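Local coordinates for oxysterol-binding protein homolog 1 (Saccharomyces cerevisiae, PDB 5H28) that carries lipids, sterols among them, between membranes in a hydrophobic pocket and is targeted to the nucleus-vacuole junction through its ankyrin-repeat region, at residues T88-A93 with A103-Q108; C114-N117 with L121-I124; V138-Y143 with A173-I178; A148-T153 with E164-S169; D187-E192 with R203-H208. All coordinates share one frame; numbering follows the deposited sequence.

How the interactions relate
The five contacts are spread along the ankyrin-repeat region, in series except that interaction 4 is nested within the loop that interaction 3 closes; lipids are bound by a separate domain of the full-length protein. Interactions 1 and 2 have centres 11 Å apart and are tied by a probable hydrogen bond from His91 to Leu121 O. Interaction 2 touches interaction 3 through Cys114 and Gln122, their centres 14 Å apart. Interactions 3 and 4 both use helix 130-156, and Leu176 bridges them. Interaction 5 lies 13 Å between centres from interaction 4, joined by Glu164 and Trp204. Interactions 1 and 5, 32 Å apart between centres, do not touch.

Interaction 1 (T88-A93 with A103-Q108); sequences TPLHIA and AFLLDQ
Leu90, with Pro89 beside it, meets Leu105 and Leu106 where helix 89-95 packs on helix 99-106, the antiparallel helix pair of the predicted second ankyrin repeat. Just ahead of these leucines, Phe104 O accepts two N-H groups from opposite faces of its carbonyl plane, Asp107 N and Gln108 NE2; the second bond holds the Gln108 amide over one face of the Phe104 ring. Leu105 follows. With CG anti to the carbonyl carbon (chi1 -68°), its CD1 reaches the backbone of the first helix, 3.8 Å from Leu90 CA, and lies 4.1 Å from Leu90 CD1 as the two side chains slide past each other in opposite directions. The same methyl meets Pro89 CB more loosely, at 4.4 Å. Leu106 crosses Leu90 at about a right angle, its CD2 4.0 Å from Leu90 CD2. On the facing helix, the TPLH sequence of ankyrin repeats sets the start: N-cap Thr88 OG1 accepts from His91 N at 3.2 Å and is hydrogen-bonded to His91 ND1 at 2.8 Å. Beyond the pair, Pro89 and Ala93 pack on helix 44-51, whereas Ala103 and Leu106 rest on helix 130-156.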
# COMPACT_ATOMS: atom_id res chain seq x y z
N THR A 88 -2.76 -0.49 14.36
CA THR A 88 -1.49 0.07 13.91
C THR A 88 -1.31 1.37 14.68
O THR A 88 -2.22 1.81 15.37
CB THR A 88 -1.53 0.44 12.43
OG1 THR A 88 -2.52 1.47 12.24
CG2 THR A 88 -1.89 -0.76 11.58
N PRO A 89 -0.12 1.99 14.58
CA PRO A 89 0.09 3.26 15.29
C PRO A 89 -0.94 4.30 14.84
O PRO A 89 -1.37 5.13 15.63
CB PRO A 89 1.52 3.62 14.91
CG PRO A 89 2.17 2.27 14.85
CD PRO A 89 1.15 1.46 14.08
N LEU A 90 -1.31 4.24 13.56
CA LEU A 90 -2.29 5.18 13.01
C LEU A 90 -3.66 4.97 13.68
O LEU A 90 -4.37 5.94 13.94
CB LEU A 90 -2.41 5.00 11.50
CG LEU A 90 -3.30 6.00 10.75
CD1 LEU A 90 -2.73 7.41 10.86
CD2 LEU A 90 -3.41 5.58 9.29
N HIS A 91 -4.03 3.72 13.95
CA HIS A 91 -5.30 3.45 14.61
C HIS A 91 -5.29 4.08 16.00
O HIS A 91 -6.27 4.70 16.43
CB HIS A 91 -5.53 1.95 14.82
CG HIS A 91 -6.00 1.21 13.61
ND1 HIS A 91 -5.13 0.70 12.67
CD2 HIS A 91 -7.24 0.83 13.22
CE1 HIS A 91 -5.82 0.03 11.75
NE2 HIS A 91 -7.10 0.10 12.07
N ILE A 92 -4.18 3.91 16.70
CA ILE A 92 -4.04 4.44 18.05
C ILE A 92 -4.06 5.97 18.04
O ILE A 92 -4.72 6.59 18.87
CB ILE A 92 -2.72 3.94 18.70
CG1 ILE A 92 -2.69 2.40 18.71
CG2 ILE A 92 -2.59 4.50 20.11
CD1 ILE A 92 -3.83 1.73 19.46
N ALA A 93 -3.34 6.57 17.10
CA ALA A 93 -3.29 8.02 17.01
C ALA A 93 -4.66 8.61 16.70
O ALA A 93 -5.04 9.63 17.27
CB ALA A 93 -2.29 8.44 15.94
N ALA A 103 -1.63 13.16 10.81
CA ALA A 103 -1.19 13.82 9.59
C ALA A 103 0.25 13.46 9.23
O ALA A 103 0.56 13.22 8.06
CB ALA A 103 -1.33 15.33 9.73
N PHE A 104 1.11 13.40 10.24
CA PHE A 104 2.51 13.05 10.02
C PHE A 104 2.62 11.64 9.46
O PHE A 104 3.30 11.41 8.47
CB PHE A 104 3.29 13.15 11.34
CG PHE A 104 4.68 12.59 11.27
CD1 PHE A 104 5.66 13.18 10.48
CD2 PHE A 104 5.01 11.45 12.00
CE1 PHE A 104 6.94 12.66 10.42
CE2 PHE A 104 6.31 10.91 11.94
CZ PHE A 104 7.27 11.52 11.15
N LEU A 105 1.94 10.69 10.09
CA LEU A 105 1.99 9.32 9.62
C LEU A 105 1.46 9.18 8.19
O LEU A 105 2.04 8.46 7.37
CB LEU A 105 1.21 8.40 10.57
CG LEU A 105 1.80 8.20 11.97
CD1 LEU A 105 0.82 7.40 12.82
CD2 LEU A 105 3.15 7.49 11.88
N LEU A 106 0.37 9.89 7.88
CA LEU A 106 -0.21 9.82 6.54
C LEU A 106 0.71 10.40 5.47
O LEU A 106 0.52 10.13 4.28
CB LEU A 106 -1.57 10.53 6.50
CG LEU A 106 -2.69 9.76 7.21
CD1 LEU A 106 -3.96 10.58 7.22
CD2 LEU A 106 -2.92 8.44 6.50
N ASP A 107 1.71 11.18 5.87
CA ASP A 107 2.65 11.76 4.91
C ASP A 107 3.89 10.90 4.70
O ASP A 107 4.75 11.24 3.90
CB ASP A 107 3.09 13.16 5.35
CG ASP A 107 1.99 14.20 5.19
OD1 ASP A 107 1.13 14.03 4.30
OD2 ASP A 107 2.01 15.20 5.94
N GLN A 108 4.00 9.79 5.43
CA GLN A 108 5.17 8.93 5.29
C GLN A 108 5.09 8.00 4.09
O GLN A 108 4.03 7.47 3.77
CB GLN A 108 5.37 8.11 6.57
CG GLN A 108 5.54 8.97 7.81
CD GLN A 108 6.54 10.08 7.58
OE1 GLN A 108 7.73 9.82 7.37
NE2 GLN A 108 6.07 11.32 7.62

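Interaction 2 (C114-N117 with L121-I124); sequences CVLN and LQAI
Asn117 and Leu121 face each other across a tight reversal of the chain, their side chains lying alongside and pointing the same way. From Asn117 CB outward, CB and then CG pass near Leu121 O. At the tip, Asn117 OD1 accepts from Leu121 N at 2.9 Å with an N-H...O angle of 161°, the donor well above the carbonyl plane; it also takes a weak bond from Ser119 N. The other branch, Asn117 ND2, lies 3.9 Å from Leu121 CB and donates to Asn87 OD1. CG sits between the backbone N and the carbonyl carbon (chi1 62°), which lets the amide curl back to Leu121. Between the helices 99-106 and 130-156, this loop folds as the hairpin-like turns of ankyrin repeats do, here without regular strand. Asn117 N closes the turn by donating to Leu121 O at 3.0 Å, an oxygen that also meets Leu116 CA in a C-H...O contact of 3.3 Å and accepts from His91 NE2. A valine in place of Asn117 would probably leave Leu121 N and Asn87 OD1 without these side-chain partners, the turn then relying on the backbone bond to Leu121 O. One residue before Asn117, Leu116 CD2 presses on Gln122 CG at 3.4 Å, while Gln122 OE1 turns off to Arg140. One water donates to Val115 O at 2.6 Å and accepts from Ala123 N at 2.9 Å.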
# COMPACT_ATOMS: atom_id res chain seq x y z
N CYS A 114 -4.89 1.60 5.12
CA CYS A 114 -6.00 0.68 4.84
C CYS A 114 -5.99 -0.57 5.70
O CYS A 114 -6.84 -1.44 5.54
CB CYS A 114 -6.00 0.28 3.37
SG CYS A 114 -6.42 1.63 2.25
N VAL A 115 -5.02 -0.69 6.60
CA VAL A 115 -4.94 -1.85 7.47
C VAL A 115 -6.19 -1.95 8.35
O VAL A 115 -6.66 -0.96 8.91
CB VAL A 115 -3.69 -1.78 8.37
CG1 VAL A 115 -3.66 -2.97 9.32
CG2 VAL A 115 -2.42 -1.77 7.51
N LEU A 116 -6.74 -3.16 8.46
CA LEU A 116 -7.93 -3.38 9.28
C LEU A 116 -7.51 -4.04 10.59
O LEU A 116 -6.64 -4.91 10.59
CB LEU A 116 -8.91 -4.30 8.55
CG LEU A 116 -9.37 -3.86 7.16
CD1 LEU A 116 -10.24 -4.94 6.53
CD2 LEU A 116 -10.13 -2.55 7.28
N ASN A 117 -8.11 -3.62 11.70
CA ASN A 117 -7.78 -4.25 12.98
C ASN A 117 -8.68 -5.48 13.13
O ASN A 117 -9.42 -5.82 12.21
CB ASN A 117 -7.93 -3.27 14.16
CG ASN A 117 -9.35 -2.75 14.34
OD1 ASN A 117 -10.30 -3.27 13.77
ND2 ASN A 117 -9.49 -1.70 15.16
N LEU A 121 -11.86 -2.67 11.38
CA LEU A 121 -11.90 -1.23 11.24
C LEU A 121 -10.60 -0.61 10.74
O LEU A 121 -9.51 -1.07 11.08
CB LEU A 121 -12.23 -0.58 12.59
CG LEU A 121 -13.59 -0.92 13.20
CD1 LEU A 121 -13.65 -0.44 14.65
CD2 LEU A 121 -14.68 -0.28 12.37
N GLN A 122 -10.74 0.43 9.92
CA GLN A 122 -9.59 1.17 9.42
C GLN A 122 -9.35 2.27 10.45
O GLN A 122 -10.25 2.60 11.22
CB GLN A 122 -9.88 1.79 8.06
CG GLN A 122 -9.77 0.82 6.90
CD GLN A 122 -10.01 1.49 5.56
OE1 GLN A 122 -9.61 2.63 5.35
NE2 GLN A 122 -10.65 0.77 4.65
N ALA A 123 -8.16 2.84 10.45
CA ALA A 123 -7.83 3.89 11.40
C ALA A 123 -8.82 5.05 11.37
O ALA A 123 -9.19 5.57 12.42
CB ALA A 123 -6.41 4.41 11.15
N ILE A 124 -9.25 5.46 10.18
CA ILE A 124 -10.18 6.58 10.09
C ILE A 124 -11.47 6.34 10.85
O ILE A 124 -12.08 7.28 11.37
CB ILE A 124 -10.50 6.93 8.61
CG1 ILE A 124 -11.38 8.18 8.56
CG2 ILE A 124 -11.15 5.75 7.91
CD1 ILE A 124 -11.60 8.72 7.16
O HOH W 1 -6.13 1.62 8.86

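Interaction 3 (V138-Y143 with A173-I178); sequences VKRSTY and AELLDI
Leu175 wedges its two methyls between Tyr143 and Arg140, docking the short helix 172-175 on the long helix 130-156 within the helical stack of the ankyrin-repeat region. The closer half belongs to Tyr143. Leu175 CD1 lies 3.7 Å from Tyr143 CD2 and 3.9 Å from Tyr143 CE2, approaching the ring obliquely while the side chains cross at about a right angle. With CG anti to the backbone N (chi1 176°), the tyrosine ring is brought alongside Leu175, and its OH is hydrogen-bonded to Asn172 OD1; Arg171 adds a cation-pi contact. The other half is looser: Leu175 CD2 sits over one face of the Arg140 guanidinium, 4.0 Å from Arg140 CD and 4.1 Å from Arg140 NE. A bend at chi3 (-70°) turns this charged end aside, where NE forms a salt bridge with Asp113 and NH2 is engaged by Gln122. Cut back to an alanine, the Leu175 position would probably leave a gap between the Tyr143 ring and the Arg140 guanidinium. Glu174 and Asp177 are exposed beside the contact, as are Ser141 and Thr142 on the long helix. There, Val138 O accepts from Thr142 N at 3.0 Å and from Ser141 OG at 2.7 Å, both arriving from the same face of its carbonyl plane.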
# COMPACT_ATOMS: atom_id res chain seq x y z
N VAL A 138 -9.62 13.53 3.34
CA VAL A 138 -9.08 14.42 2.32
C VAL A 138 -7.67 13.99 1.92
O VAL A 138 -7.33 13.97 0.74
CB VAL A 138 -9.07 15.89 2.80
CG1 VAL A 138 -8.42 16.78 1.76
CG2 VAL A 138 -10.50 16.35 3.06
N LYS A 139 -6.84 13.64 2.91
CA LYS A 139 -5.48 13.20 2.59
C LYS A 139 -5.51 11.93 1.76
O LYS A 139 -4.73 11.76 0.83
CB LYS A 139 -4.67 12.99 3.87
CG LYS A 139 -4.13 14.28 4.47
CD LYS A 139 -3.24 14.00 5.67
CE LYS A 139 -2.51 15.25 6.12
NZ LYS A 139 -1.57 15.75 5.08
N ARG A 140 -6.42 11.02 2.10
CA ARG A 140 -6.52 9.79 1.33
C ARG A 140 -6.97 10.08 -0.10
O ARG A 140 -6.43 9.51 -1.06
CB ARG A 140 -7.50 8.80 1.97
CG ARG A 140 -7.78 7.61 1.05
CD ARG A 140 -8.60 6.53 1.72
NE ARG A 140 -7.85 5.83 2.76
CZ ARG A 140 -8.32 4.79 3.44
NH1 ARG A 140 -7.57 4.21 4.37
NH2 ARG A 140 -9.53 4.33 3.19
N SER A 141 -7.95 10.96 -0.26
CA SER A 141 -8.45 11.28 -1.59
C SER A 141 -7.36 11.90 -2.46
O SER A 141 -7.27 11.61 -3.65
CB SER A 141 -9.68 12.20 -1.52
OG SER A 141 -9.36 13.47 -0.96
N THR A 142 -6.52 12.72 -1.85
CA THR A 142 -5.43 13.35 -2.58
C THR A 142 -4.44 12.28 -3.02
O THR A 142 -3.99 12.26 -4.17
CB THR A 142 -4.71 14.41 -1.71
OG1 THR A 142 -5.61 15.48 -1.42
CG2 THR A 142 -3.50 14.96 -2.44
N TYR A 143 -4.10 11.37 -2.11
CA TYR A 143 -3.17 10.30 -2.42
C TYR A 143 -3.72 9.40 -3.53
O TYR A 143 -2.98 8.98 -4.42
CB TYR A 143 -2.89 9.44 -1.19
CG TYR A 143 -2.00 8.25 -1.49
CD1 TYR A 143 -0.63 8.41 -1.67
CD2 TYR A 143 -2.55 6.98 -1.66
CE1 TYR A 143 0.18 7.33 -2.01
CE2 TYR A 143 -1.75 5.89 -2.00
CZ TYR A 143 -0.39 6.08 -2.17
OH TYR A 143 0.42 5.01 -2.52
N ALA A 173 -2.50 -1.70 -2.91
CA ALA A 173 -3.27 -2.92 -3.12
C ALA A 173 -4.76 -2.63 -2.95
O ALA A 173 -5.60 -3.26 -3.60
CB ALA A 173 -2.83 -3.99 -2.13
N GLU A 174 -5.09 -1.66 -2.09
CA GLU A 174 -6.48 -1.29 -1.85
C GLU A 174 -6.87 0.09 -2.37
O GLU A 174 -8.06 0.36 -2.55
CB GLU A 174 -6.79 -1.36 -0.35
CG GLU A 174 -7.60 -2.58 0.08
CD GLU A 174 -6.89 -3.89 -0.18
OE1 GLU A 174 -5.80 -4.10 0.39
OE2 GLU A 174 -7.42 -4.71 -0.97
N LEU A 175 -5.90 0.96 -2.61
CA LEU A 175 -6.21 2.30 -3.08
C LEU A 175 -6.07 2.52 -4.58
O LEU A 175 -6.40 3.59 -5.09
CB LEU A 175 -5.39 3.34 -2.32
CG LEU A 175 -5.76 3.43 -0.83
CD1 LEU A 175 -5.01 4.59 -0.19
CD2 LEU A 175 -7.26 3.62 -0.67
N LEU A 176 -5.55 1.52 -5.28
CA LEU A 176 -5.41 1.59 -6.73
C LEU A 176 -5.98 0.29 -7.29
O LEU A 176 -5.40 -0.78 -7.11
CB LEU A 176 -3.94 1.72 -7.15
CG LEU A 176 -3.72 1.67 -8.67
CD1 LEU A 176 -4.45 2.84 -9.33
CD2 LEU A 176 -2.24 1.73 -8.99
N ASP A 177 -7.14 0.39 -7.93
CA ASP A 177 -7.79 -0.77 -8.51
C ASP A 177 -7.44 -0.88 -9.98
O ASP A 177 -7.89 -0.08 -10.80
CB ASP A 177 -9.31 -0.65 -8.33
CG ASP A 177 -10.06 -1.86 -8.85
OD1 ASP A 177 -9.42 -2.86 -9.24
OD2 ASP A 177 -11.31 -1.82 -8.85
N ILE A 178 -6.64 -1.89 -10.31
CA ILE A 178 -6.22 -2.11 -11.69
C ILE A 178 -7.43 -2.34 -12.60
O ILE A 178 -7.37 -2.09 -13.80
CB ILE A 178 -5.24 -3.32 -11.77
CG1 ILE A 178 -4.57 -3.36 -13.14
CG2 ILE A 178 -5.97 -4.62 -11.48
CD1 ILE A 178 -3.46 -4.39 -13.23

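Interaction 4 (A148-T153 with E164-S169); sequences AQEFRT and ESILSS
The Phe151 ring is met obliquely by two branched side chains of helix 160-167: Ile166 CG2 lies 4.2 Å from Phe151 CD1, and Leu167 CD2 lies 4.1 Å from Phe151 CE1. Phe155, also on helix 130-156, pairs edge-to-face with this ring, and Leu176 packs against it too. The other flat group, the Arg152 guanidinium, has Gln149 CA over one face, toward its rim, and makes a salt bridge with Asp182, away from the contact. Ile166 reaches the backbone of helix 130-156. Its CD1 sits 3.7 Å from both Glu150 O and Glu150 CG, and 3.9 Å from Phe151 CA, so the methyl settles on the backbone between two successive side chains. Glu150 slides past it in the opposite direction: CG is anti to the backbone N (chi1 -172°) and the chain stays extended, laying the stem along Ile166 CG1 while OE1 carries on to a hydrogen bond with His162 NE2. This helix-on-helix packing thus has an aliphatic and aromatic centre, bordered by the carbon stem of a glutamate. No hydrogen bond crosses between the segments; the His162 bond gives the carboxylate a polar partner, which probably helps its stem lie against the isoleucine.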
# COMPACT_ATOMS: atom_id res chain seq x y z
N ALA A 148 -3.26 7.53 -9.00
CA ALA A 148 -3.88 7.19 -10.28
C ALA A 148 -3.01 7.81 -11.37
O ALA A 148 -2.76 7.21 -12.41
CB ALA A 148 -5.30 7.75 -10.34
N GLN A 149 -2.56 9.03 -11.11
CA GLN A 149 -1.70 9.74 -12.04
C GLN A 149 -0.37 8.99 -12.17
O GLN A 149 0.12 8.79 -13.28
CB GLN A 149 -1.44 11.17 -11.54
CG GLN A 149 -0.41 11.94 -12.35
CD GLN A 149 -0.95 13.25 -12.87
OE1 GLN A 149 -1.27 14.16 -12.10
NE2 GLN A 149 -1.07 13.36 -14.19
N GLU A 150 0.20 8.58 -11.05
CA GLU A 150 1.47 7.86 -11.07
C GLU A 150 1.36 6.59 -11.92
O GLU A 150 2.25 6.27 -12.71
CB GLU A 150 1.91 7.48 -9.65
CG GLU A 150 3.31 6.90 -9.61
CD GLU A 150 3.81 6.59 -8.20
OE1 GLU A 150 5.01 6.25 -8.07
OE2 GLU A 150 3.02 6.67 -7.24
N PHE A 151 0.25 5.88 -11.76
CA PHE A 151 0.02 4.65 -12.51
C PHE A 151 -0.07 4.97 -14.01
O PHE A 151 0.54 4.27 -14.83
CB PHE A 151 -1.25 3.97 -12.01
CG PHE A 151 -1.49 2.60 -12.58
CD1 PHE A 151 -0.50 1.61 -12.52
CD2 PHE A 151 -2.72 2.27 -13.14
CE1 PHE A 151 -0.75 0.32 -13.01
CE2 PHE A 151 -2.97 0.99 -13.63
CZ PHE A 151 -1.99 0.01 -13.57
N ARG A 152 -0.81 6.02 -14.36
CA ARG A 152 -0.94 6.42 -15.77
C ARG A 152 0.41 6.78 -16.37
O ARG A 152 0.72 6.43 -17.50
CB ARG A 152 -1.87 7.63 -15.93
CG ARG A 152 -3.34 7.37 -15.60
CD ARG A 152 -4.24 8.46 -16.20
NE ARG A 152 -3.91 9.81 -15.73
CZ ARG A 152 -4.31 10.34 -14.57
NH1 ARG A 152 -3.95 11.57 -14.25
NH2 ARG A 152 -5.07 9.64 -13.74
N THR A 153 1.22 7.50 -15.60
CA THR A 153 2.54 7.90 -16.08
C THR A 153 3.38 6.66 -16.36
O THR A 153 3.99 6.54 -17.43
CB THR A 153 3.27 8.77 -15.04
OG1 THR A 153 2.53 9.98 -14.85
CG2 THR A 153 4.68 9.11 -15.52
N GLU A 164 6.20 -1.95 -11.37
CA GLU A 164 6.46 -2.96 -10.34
C GLU A 164 6.38 -2.33 -8.95
O GLU A 164 5.78 -2.89 -8.04
CB GLU A 164 7.84 -3.58 -10.54
CG GLU A 164 7.98 -4.52 -11.73
CD GLU A 164 7.21 -5.82 -11.56
OE1 GLU A 164 7.19 -6.35 -10.43
OE2 GLU A 164 6.65 -6.32 -12.55
N SER A 165 7.00 -1.16 -8.80
CA SER A 165 7.00 -0.46 -7.52
C SER A 165 5.60 -0.01 -7.11
O SER A 165 5.25 -0.02 -5.93
CB SER A 165 7.93 0.75 -7.57
OG SER A 165 9.30 0.34 -7.57
N ILE A 166 4.79 0.40 -8.08
CA ILE A 166 3.44 0.86 -7.79
C ILE A 166 2.52 -0.26 -7.33
O ILE A 166 1.85 -0.14 -6.32
CB ILE A 166 2.81 1.54 -9.03
CG1 ILE A 166 3.60 2.80 -9.39
CG2 ILE A 166 1.35 1.90 -8.75
CD1 ILE A 166 3.24 3.36 -10.74
N LEU A 167 2.51 -1.37 -8.07
CA LEU A 167 1.63 -2.47 -7.71
C LEU A 167 2.10 -3.31 -6.53
O LEU A 167 1.30 -4.05 -5.94
CB LEU A 167 1.37 -3.36 -8.94
CG LEU A 167 0.65 -2.64 -10.09
CD1 LEU A 167 0.21 -3.64 -11.13
CD2 LEU A 167 -0.56 -1.88 -9.56
N SER A 168 3.38 -3.21 -6.18
CA SER A 168 3.90 -3.98 -5.05
C SER A 168 3.68 -3.25 -3.73
O SER A 168 3.93 -3.81 -2.66
CB SER A 168 5.40 -4.26 -5.25
OG SER A 168 6.14 -3.06 -5.38
N SER A 169 3.20 -2.02 -3.80
CA SER A 169 2.93 -1.21 -2.61
C SER A 169 1.74 -1.75 -1.83
O SER A 169 0.64 -1.89 -2.37
CB SER A 169 2.64 0.24 -3.01
OG SER A 169 1.97 0.93 -1.97

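Interaction 5 (D187-E192 with R203-H208); sequences DTVLHE and RWLLEH
Leu205 O accepts a hydrogen bond from His208 N at 3.0 Å, and the side chain of the same leucine carries much of the packing on helix 189-196. Leu205 and Val189 reach toward each other tip to tip, with Leu205 CD1 at 3.8 Å from Val189 CG2 and Leu205 CD2 at 4.1 Å from Val189 CG1. The valine can offer both methyls because CG1 lodges between the backbone N and the carbonyl carbon (chi1 70°), leaving CG2 anti to the nitrogen. Leu205 CD1 goes on to the backbone, 3.9 Å from Leu190 CA. Its sister methyl, CD2, also lies in plane at the edge of the Trp204 indole, one face of which has His208 CE1 above it. Leu190 and Leu206 cross at about a right angle; one pair of methyls, Leu190 CD1 and Leu206 CD2, is modelled too close for that spacing to be trusted. The arrangement is the antiparallel helix pair of the predicted third ankyrin repeat, with TVLH where the family commonly has TPLH. Thr188 occupies the N-cap position without a side-chain capping bond, while its carbonyl O accepts Glu192 N at 3.1 Å. Around the pair, Val189 also touches Phe151 and Phe155 of helix 130-156, Leu206 rests on Ala253, and His191 NE2 is hydrogen-bonded to Lys214 O. Between the segments themselves the contact is purely apolar, so cohesion there comes from the fit of branched side chains, while directional bonds are kept within each helix or sent to neighbouring parts of the fold.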
# COMPACT_ATOMS: atom_id res chain seq x y z
N ASP A 187 -11.09 5.58 -18.28
CA ASP A 187 -10.73 4.33 -18.94
C ASP A 187 -10.13 3.29 -18.00
O ASP A 187 -9.65 3.61 -16.92
CB ASP A 187 -9.74 4.59 -20.08
CG ASP A 187 -10.29 5.52 -21.15
OD1 ASP A 187 -11.50 5.44 -21.45
OD2 ASP A 187 -9.51 6.32 -21.69
N THR A 188 -10.16 2.04 -18.45
CA THR A 188 -9.62 0.91 -17.70
C THR A 188 -8.35 0.47 -18.44
O THR A 188 -8.36 0.31 -19.67
CB THR A 188 -10.66 -0.21 -17.61
OG1 THR A 188 -11.84 0.31 -16.98
CG2 THR A 188 -10.14 -1.38 -16.79
N VAL A 189 -7.28 0.27 -17.69
CA VAL A 189 -5.98 -0.02 -18.29
C VAL A 189 -5.85 -1.21 -19.24
O VAL A 189 -5.27 -1.07 -20.31
CB VAL A 189 -4.89 -0.08 -17.18
CG1 VAL A 189 -5.07 -1.30 -16.31
CG2 VAL A 189 -3.51 -0.03 -17.82
N LEU A 190 -6.38 -2.38 -18.88
CA LEU A 190 -6.26 -3.52 -19.78
C LEU A 190 -6.90 -3.19 -21.13
O LEU A 190 -6.29 -3.41 -22.18
CB LEU A 190 -6.92 -4.77 -19.18
CG LEU A 190 -6.89 -6.03 -20.06
CD1 LEU A 190 -5.46 -6.30 -20.55
CD2 LEU A 190 -7.43 -7.22 -19.27
N HIS A 191 -8.11 -2.65 -21.10
CA HIS A 191 -8.82 -2.29 -22.32
C HIS A 191 -7.99 -1.35 -23.20
O HIS A 191 -7.91 -1.54 -24.42
CB HIS A 191 -10.15 -1.62 -21.98
CG HIS A 191 -11.02 -2.45 -21.09
ND1 HIS A 191 -10.63 -2.82 -19.82
CD2 HIS A 191 -12.25 -2.98 -21.28
CE1 HIS A 191 -11.59 -3.54 -19.26
NE2 HIS A 191 -12.58 -3.65 -20.13
N GLU A 192 -7.36 -0.36 -22.58
CA GLU A 192 -6.55 0.59 -23.32
C GLU A 192 -5.38 -0.08 -24.02
O GLU A 192 -5.05 0.28 -25.15
CB GLU A 192 -6.06 1.71 -22.41
CG GLU A 192 -7.20 2.57 -21.88
CD GLU A 192 -8.14 3.02 -22.99
OE1 GLU A 192 -7.67 3.69 -23.94
OE2 GLU A 192 -9.34 2.71 -22.92
N ARG A 203 -0.25 -8.89 -21.24
CA ARG A 203 0.14 -10.07 -20.47
C ARG A 203 0.57 -9.67 -19.06
O ARG A 203 0.20 -10.31 -18.08
CB ARG A 203 1.28 -10.82 -21.16
CG ARG A 203 0.91 -11.50 -22.47
CD ARG A 203 2.13 -12.14 -23.11
NE ARG A 203 1.84 -12.68 -24.44
CZ ARG A 203 1.13 -13.78 -24.66
NH1 ARG A 203 0.63 -14.47 -23.64
NH2 ARG A 203 0.91 -14.19 -25.90
N TRP A 204 1.35 -8.59 -18.97
CA TRP A 204 1.84 -8.11 -17.68
C TRP A 204 0.66 -7.70 -16.79
O TRP A 204 0.61 -8.03 -15.61
CB TRP A 204 2.77 -6.91 -17.88
CG TRP A 204 3.53 -6.52 -16.63
CD1 TRP A 204 4.77 -6.95 -16.26
CD2 TRP A 204 3.09 -5.64 -15.60
NE1 TRP A 204 5.13 -6.39 -15.06
CE2 TRP A 204 4.11 -5.58 -14.63
CE3 TRP A 204 1.92 -4.89 -15.39
CZ2 TRP A 204 4.01 -4.80 -13.47
CZ3 TRP A 204 1.82 -4.11 -14.24
CH2 TRP A 204 2.86 -4.08 -13.29
N LEU A 205 -0.29 -6.97 -17.37
CA LEU A 205 -1.44 -6.52 -16.62
C LEU A 205 -2.28 -7.69 -16.12
O LEU A 205 -2.71 -7.71 -14.97
CB LEU A 205 -2.29 -5.58 -17.49
CG LEU A 205 -1.63 -4.23 -17.80
CD1 LEU A 205 -2.42 -3.53 -18.89
CD2 LEU A 205 -1.54 -3.38 -16.53
N LEU A 206 -2.50 -8.68 -16.99
CA LEU A 206 -3.27 -9.85 -16.61
C LEU A 206 -2.61 -10.60 -15.46
O LEU A 206 -3.29 -11.06 -14.55
CB LEU A 206 -3.44 -10.80 -17.81
CG LEU A 206 -4.54 -10.49 -18.83
CD1 LEU A 206 -5.90 -10.73 -18.20
CD2 LEU A 206 -4.44 -9.06 -19.31
N GLU A 207 -1.29 -10.71 -15.50
CA GLU A 207 -0.58 -11.41 -14.44
C GLU A 207 -0.57 -10.63 -13.14
O GLU A 207 -0.27 -11.18 -12.08
CB GLU A 207 0.86 -11.75 -14.87
CG GLU A 207 1.73 -10.56 -15.22
CD GLU A 207 3.16 -10.96 -15.55
OE1 GLU A 207 3.86 -11.46 -14.64
OE2 GLU A 207 3.57 -10.77 -16.71
N HIS A 208 -0.90 -9.34 -13.21
CA HIS A 208 -0.94 -8.52 -12.01
C HIS A 208 -2.34 -8.17 -11.52
O HIS A 208 -2.53 -7.18 -10.81
CB HIS A 208 -0.12 -7.24 -12.21
CG HIS A 208 1.36 -7.47 -12.17
ND1 HIS A 208 2.05 -8.04 -13.22
CD2 HIS A 208 2.27 -7.26 -11.19
CE1 HIS A 208 3.32 -8.17 -12.88
NE2 HIS A 208 3.48 -7.71 -11.66